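Local coordinates for protein folylpolyglutamate synthase/dihydrofolate synthase (Thermotoga maritima, PDB 1O5Z) that probably adds glutamate to dihydropteroate and to tetrahydrofolate polyglutamates at the expense of ATP, with magnesium as cofactor, at residues A[84-96]-A[425-439]. Numbering follows the deposited sequence.
Sequences YYSPHLSTFRERI and GYVREFLTTGKINEE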
loop_
_atom_site.group_PDB
_atom_site.type_symbol
_atom_site.label_atom_id
_atom_site.label_comp_id
_atom_site.label_asym_id
_atom_site.label_seq_id
_atom_site.Cartn_x
_atom_site.Cartn_y
_atom_site.Cartn_z
ATOM N N TYR A 84 0.066 -10.010 0.731
ATOM C CA TYR A 84 0.229 -9.662 -0.684
ATOM C C TYR A 84 -0.095 -8.189 -0.911
ATOM O O TYR A 84 -1.204 -7.786 -0.637
ATOM C CB TYR A 84 -0.642 -10.551 -1.572
ATOM C CG TYR A 84 -0.379 -10.288 -3.000
ATOM C CD1 TYR A 84 0.902 -10.370 -3.510
ATOM C CD2 TYR A 84 -1.389 -9.899 -3.850
ATOM C CE1 TYR A 84 1.161 -10.105 -4.849
ATOM C CE2 TYR A 84 -1.142 -9.616 -5.179
ATOM C CZ TYR A 84 0.125 -9.725 -5.676
ATOM O OH TYR A 84 0.354 -9.420 -7.005
ATOM N N TYR A 85 0.908 -7.423 -1.361
ATOM C CA TYR A 85 0.742 -6.003 -1.599
ATOM C C TYR A 85 1.110 -5.620 -3.014
ATOM O O TYR A 85 1.752 -6.372 -3.724
ATOM C CB TYR A 85 1.580 -5.185 -0.630
ATOM C CG TYR A 85 1.389 -5.543 0.831
ATOM C CD1 TYR A 85 2.041 -6.634 1.391
ATOM C CD2 TYR A 85 0.575 -4.778 1.664
ATOM C CE1 TYR A 85 1.896 -6.930 2.748
ATOM C CE2 TYR A 85 0.416 -5.096 3.013
ATOM C CZ TYR A 85 1.073 -6.165 3.541
ATOM O OH TYR A 85 0.914 -6.479 4.865
ATOM N N SER A 86 0.679 -4.424 -3.379
ATOM C CA SER A 86 1.040 -3.759 -4.647
ATOM C C SER A 86 0.805 -2.270 -4.457
ATOM O O SER A 86 -0.112 -1.897 -3.742
ATOM C CB SER A 86 0.197 -4.214 -5.839
ATOM O OG SER A 86 -1.201 -4.131 -5.535
ATOM N N PRO A 87 1.626 -1.429 -5.062
ATOM C CA PRO A 87 2.770 -1.860 -5.852
ATOM C C PRO A 87 3.941 -2.031 -4.855
ATOM O O PRO A 87 3.727 -2.584 -3.795
ATOM C CB PRO A 87 2.935 -0.714 -6.843
ATOM C CG PRO A 87 2.454 0.517 -6.017
ATOM C CD PRO A 87 1.520 0.027 -4.979
ATOM N N HIS A 88 5.151 -1.577 -5.135
ATOM C CA HIS A 88 6.141 -1.542 -4.095
ATOM C C HIS A 88 6.763 -0.205 -4.166
ATOM O O HIS A 88 6.623 0.486 -5.170
ATOM C CB HIS A 88 7.200 -2.647 -4.263
ATOM C CG HIS A 88 8.010 -2.559 -5.530
ATOM N ND1 HIS A 88 7.749 -3.344 -6.639
ATOM C CD2 HIS A 88 9.088 -1.805 -5.853
ATOM C CE1 HIS A 88 8.649 -3.085 -7.582
ATOM N NE2 HIS A 88 9.466 -2.150 -7.130
ATOM N N LEU A 89 7.504 0.115 -3.111
ATOM C CA LEU A 89 8.183 1.384 -2.954
ATOM C C LEU A 89 9.680 1.298 -3.299
ATOM O O LEU A 89 10.182 2.033 -4.150
ATOM C CB LEU A 89 7.970 1.857 -1.507
ATOM C CG LEU A 89 8.270 3.322 -1.306
ATOM C CD1 LEU A 89 7.289 4.174 -2.106
ATOM C CD2 LEU A 89 8.259 3.658 0.171
ATOM N N SER A 90 10.381 0.373 -2.647
ATOM C CA SER A 90 11.838 0.273 -2.760
ATOM C C SER A 90 12.273 -1.043 -3.378
ATOM O O SER A 90 13.169 -1.057 -4.210
ATOM C CB SER A 90 12.491 0.423 -1.401
ATOM O OG SER A 90 12.199 1.662 -0.815
ATOM N N THR A 91 11.643 -2.148 -2.991
ATOM C CA THR A 91 11.973 -3.413 -3.582
ATOM C C THR A 91 10.739 -4.181 -3.904
ATOM O O THR A 91 9.780 -4.181 -3.168
ATOM C CB THR A 91 12.891 -4.270 -2.693
ATOM O OG1 THR A 91 12.982 -5.573 -3.288
ATOM C CG2 THR A 91 12.265 -4.523 -1.321
ATOM N N PHE A 92 10.789 -4.852 -5.041
ATOM C CA PHE A 92 9.753 -5.757 -5.483
ATOM C C PHE A 92 9.317 -6.730 -4.394
ATOM O O PHE A 92 8.159 -7.127 -4.333
ATOM C CB PHE A 92 10.276 -6.506 -6.707
ATOM C CG PHE A 92 9.399 -7.595 -7.150
ATOM C CD1 PHE A 92 8.421 -7.367 -8.129
ATOM C CD2 PHE A 92 9.531 -8.853 -6.597
ATOM C CE1 PHE A 92 7.581 -8.409 -8.571
ATOM C CE2 PHE A 92 8.718 -9.891 -7.005
ATOM C CZ PHE A 92 7.735 -9.672 -8.010
ATOM N N ARG A 93 10.244 -7.107 -3.531
ATOM C CA ARG A 93 9.967 -8.100 -2.511
ATOM C C ARG A 93 8.986 -7.660 -1.364
ATOM O O ARG A 93 8.444 -8.522 -0.618
ATOM C CB ARG A 93 11.302 -8.651 -2.010
ATOM C CG ARG A 93 12.067 -9.346 -3.134
ATOM C CD ARG A 93 13.568 -9.285 -2.971
ATOM N NE ARG A 93 13.758 -9.543 -1.565
ATOM C CZ ARG A 93 14.243 -8.737 -0.672
ATOM N NH1 ARG A 93 14.824 -7.608 -1.004
ATOM N NH2 ARG A 93 14.205 -9.143 0.579
ATOM N N GLU A 94 8.734 -6.350 -1.250
ATOM C CA GLU A 94 7.627 -5.845 -0.416
ATOM C C GLU A 94 6.247 -6.452 -0.752
ATOM O O GLU A 94 5.310 -6.458 0.078
ATOM C CB GLU A 94 7.486 -4.319 -0.616
ATOM C CG GLU A 94 8.607 -3.481 -0.062
ATOM C CD GLU A 94 8.616 -2.070 -0.621
ATOM O OE1 GLU A 94 7.534 -1.549 -0.986
ATOM O OE2 GLU A 94 9.717 -1.485 -0.718
ATOM N N ARG A 95 6.105 -6.925 -1.987
ATOM C CA ARG A 95 4.810 -7.357 -2.503
ATOM C C ARG A 95 4.374 -8.666 -1.907
ATOM O O ARG A 95 3.211 -8.929 -1.863
ATOM C CB ARG A 95 4.839 -7.490 -4.048
ATOM C CG ARG A 95 5.008 -6.204 -4.796
ATOM C CD ARG A 95 5.355 -6.384 -6.214
ATOM N NE ARG A 95 5.527 -5.101 -6.870
ATOM C CZ ARG A 95 4.586 -4.471 -7.586
ATOM N NH1 ARG A 95 4.877 -3.288 -8.124
ATOM N NH2 ARG A 95 3.376 -5.018 -7.803
ATOM N N ILE A 96 5.331 -9.495 -1.481
ATOM C CA ILE A 96 5.043 -10.866 -0.998
ATOM C C ILE A 96 5.805 -11.143 0.293
ATOM O O ILE A 96 7.015 -11.060 0.336
ATOM C CB ILE A 96 5.448 -11.895 -2.062
ATOM C CG1 ILE A 96 4.831 -11.532 -3.422
ATOM C CG2 ILE A 96 5.014 -13.263 -1.664
ATOM C CD1 ILE A 96 5.285 -12.441 -4.523
ATOM N N GLY A 425 10.924 6.064 -2.426
ATOM C CA GLY A 425 11.387 4.724 -2.216
ATOM C C GLY A 425 12.885 4.675 -2.246
ATOM O O GLY A 425 13.488 3.896 -1.525
ATOM N N TYR A 426 13.491 5.503 -3.081
ATOM C CA TYR A 426 14.937 5.558 -3.223
ATOM C C TYR A 426 15.630 6.101 -1.998
ATOM O O TYR A 426 16.579 5.541 -1.494
ATOM C CB TYR A 426 15.238 6.450 -4.408
ATOM C CG TYR A 426 16.704 6.593 -4.796
ATOM C CD1 TYR A 426 17.354 5.647 -5.600
ATOM C CD2 TYR A 426 17.420 7.717 -4.396
ATOM C CE1 TYR A 426 18.658 5.842 -5.957
ATOM C CE2 TYR A 426 18.710 7.889 -4.732
ATOM C CZ TYR A 426 19.324 6.969 -5.510
ATOM O OH TYR A 426 20.623 7.242 -5.824
ATOM N N VAL A 427 15.137 7.212 -1.526
ATOM C CA VAL A 427 15.634 7.827 -0.289
ATOM C C VAL A 427 15.377 6.987 0.967
ATOM O O VAL A 427 16.207 6.889 1.840
ATOM C CB VAL A 427 14.993 9.214 -0.138
ATOM C CG1 VAL A 427 15.238 9.795 1.263
ATOM C CG2 VAL A 427 15.531 10.138 -1.243
ATOM N N ARG A 428 14.201 6.394 1.072
ATOM C CA ARG A 428 13.898 5.507 2.157
ATOM C C ARG A 428 14.862 4.378 2.152
ATOM O O ARG A 428 15.307 3.929 3.203
ATOM C CB ARG A 428 12.498 4.955 2.002
ATOM C CG ARG A 428 11.980 4.324 3.257
ATOM C CD ARG A 428 10.752 3.500 3.078
ATOM N NE ARG A 428 10.246 3.179 4.402
ATOM C CZ ARG A 428 10.719 2.204 5.122
ATOM N NH1 ARG A 428 11.623 1.408 4.611
ATOM N NH2 ARG A 428 10.241 1.963 6.332
ATOM N N GLU A 429 15.174 3.857 0.978
ATOM C CA GLU A 429 16.051 2.712 0.976
ATOM C C GLU A 429 17.422 3.112 1.539
ATOM O O GLU A 429 18.035 2.380 2.298
ATOM C CB GLU A 429 16.217 2.091 -0.403
ATOM C CG GLU A 429 16.842 0.700 -0.279
ATOM C CD GLU A 429 17.057 -0.003 -1.580
ATOM O OE1 GLU A 429 16.569 0.513 -2.565
ATOM O OE2 GLU A 429 17.746 -1.070 -1.612
ATOM N N PHE A 430 17.897 4.271 1.161
ATOM C CA PHE A 430 19.206 4.648 1.569
ATOM C C PHE A 430 19.258 4.964 3.025
ATOM O O PHE A 430 20.208 4.626 3.707
ATOM C CB PHE A 430 19.713 5.812 0.765
ATOM C CG PHE A 430 21.189 5.968 0.869
ATOM C CD1 PHE A 430 22.026 5.149 0.135
ATOM C CD2 PHE A 430 21.744 6.913 1.731
ATOM C CE1 PHE A 430 23.394 5.275 0.248
ATOM C CE2 PHE A 430 23.115 7.039 1.843
ATOM C CZ PHE A 430 23.937 6.224 1.115
ATOM N N LEU A 431 18.211 5.602 3.499
ATOM C CA LEU A 431 18.106 5.949 4.893
ATOM C C LEU A 431 18.051 4.735 5.802
ATOM O O LEU A 431 18.595 4.727 6.919
ATOM C CB LEU A 431 16.832 6.782 5.094
ATOM C CG LEU A 431 16.908 8.289 4.783
ATOM C CD1 LEU A 431 15.555 8.926 4.992
ATOM C CD2 LEU A 431 17.995 8.979 5.608
ATOM N N THR A 432 17.350 3.709 5.349
ATOM C CA THR A 432 17.148 2.530 6.156
ATOM C C THR A 432 18.198 1.482 5.896
ATOM O O THR A 432 18.451 0.673 6.756
ATOM C CB THR A 432 15.752 1.977 5.919
ATOM O OG1 THR A 432 15.516 1.835 4.517
ATOM C CG2 THR A 432 14.688 3.004 6.378
ATOM N N THR A 433 18.855 1.499 4.746
ATOM C CA THR A 433 19.882 0.481 4.482
ATOM C C THR A 433 21.276 1.013 4.210
ATOM O O THR A 433 22.231 0.262 4.202
ATOM C CB THR A 433 19.492 -0.453 3.293
ATOM O OG1 THR A 433 19.474 0.283 2.046
ATOM C CG2 THR A 433 18.076 -1.025 3.489
ATOM N N GLY A 434 21.411 2.291 3.946
ATOM C CA GLY A 434 22.726 2.804 3.630
ATOM C C GLY A 434 23.247 2.375 2.277
ATOM O O GLY A 434 24.439 2.618 1.955
ATOM N N LYS A 435 22.352 1.764 1.487
ATOM C CA LYS A 435 22.610 1.437 0.110
ATOM C C LYS A 435 21.357 1.416 -0.748
ATOM O O LYS A 435 20.261 1.632 -0.288
ATOM C CB LYS A 435 23.390 0.137 0.011
ATOM C CG LYS A 435 22.589 -1.042 0.398
ATOM C CD LYS A 435 23.450 -2.225 0.760
ATOM C CE LYS A 435 22.642 -3.210 1.624
ATOM N NZ LYS A 435 23.470 -4.391 2.080
ATOM N N ILE A 436 21.603 1.277 -2.041
ATOM C CA ILE A 436 20.623 1.317 -3.086
ATOM C C ILE A 436 20.735 -0.003 -3.816
ATOM O O ILE A 436 21.765 -0.337 -4.366
ATOM C CB ILE A 436 20.913 2.466 -4.066
ATOM C CG1 ILE A 436 20.774 3.865 -3.409
ATOM C CG2 ILE A 436 20.050 2.320 -5.334
ATOM C CD1 ILE A 436 19.431 4.188 -2.790
ATOM N N ASN A 437 19.663 -0.768 -3.788
ATOM C CA ASN A 437 19.676 -2.056 -4.423
ATOM C C ASN A 437 19.695 -1.906 -5.962
ATOM O O ASN A 437 19.401 -0.844 -6.530
ATOM C CB ASN A 437 18.545 -2.946 -3.860
ATOM C CG ASN A 437 17.196 -2.758 -4.555
ATOM O OD1 ASN A 437 17.012 -3.329 -5.622
ATOM N ND2 ASN A 437 16.202 -2.118 -3.894
ATOM N N GLU A 438 20.095 -2.971 -6.621
ATOM C CA GLU A 438 20.282 -2.969 -8.063
ATOM C C GLU A 438 18.984 -2.930 -8.869
ATOM O O GLU A 438 19.028 -2.775 -10.090
ATOM C CB GLU A 438 21.033 -4.234 -8.467
ATOM C CG GLU A 438 22.385 -3.994 -9.066
ATOM C CD GLU A 438 23.151 -5.283 -9.207
ATOM O OE1 GLU A 438 23.400 -5.911 -8.148
ATOM O OE2 GLU A 438 23.471 -5.679 -10.359
ATOM N N GLU A 439 17.854 -3.182 -8.221
ATOM C CA GLU A 439 16.524 -3.047 -8.848
ATOM C C GLU A 439 16.323 -1.635 -9.401
ATOM O O GLU A 439 15.672 -1.450 -10.446
ATOM C CB GLU A 439 15.393 -3.329 -7.851
ATOM C CG GLU A 439 15.278 -4.765 -7.372
ATOM C CD GLU A 439 14.088 -4.983 -6.415
ATOM O OE1 GLU A 439 14.227 -5.793 -5.460
ATOM O OE2 GLU A 439 13.012 -4.382 -6.641
HETATM O O HOH W 1 12.391 1.083 1.609
HETATM O O HOH W 2 16.059 -6.981 -4.007
#
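Gly425 O takes two bonds from opposite faces of its carbonyl plane: the helical one from Glu429 N and a second from Ser90 OG at 2.7 Å. A serine suits this place because its short hydroxyl also accepts from a water held by Arg428 NH1, whose guanidinium is salt-bridged to Glu309. Beside it Gly425 CA lies 3.5 Å from Leu89 O in a CA-H...O contact, and a side chain there would collide with that oxygen. Leu89 CD2 rests against Arg428 CD at 3.8 Å. The contact joins the loop between strands 81-84 and 96-98 of the Mur ligase middle domain to helix 421-433, which follows strand 414-418 of the C-terminal six-stranded sheet, and to the tail beyond. There Asn437 ND2 donates a hydrogen bond to Ser90 O (3.2 Å), which lies in the amide plane; Glu429 OE2 accepts from Asn437 N and steadies the residue. Glu439 OE2 receives Phe92 N at 2.8 Å, nearly straight (176°), on its syn lone pair. With OG1 anti to the backbone N (chi1 171°), the Thr91 hydroxyl can donate to Glu439 OE1 and accept from Arg93 N, an ST turn. With an alanine at Glu439, Phe92 N and the hydroxyls of Thr91 and Tyr15 would probably lose their shared carboxylate partner.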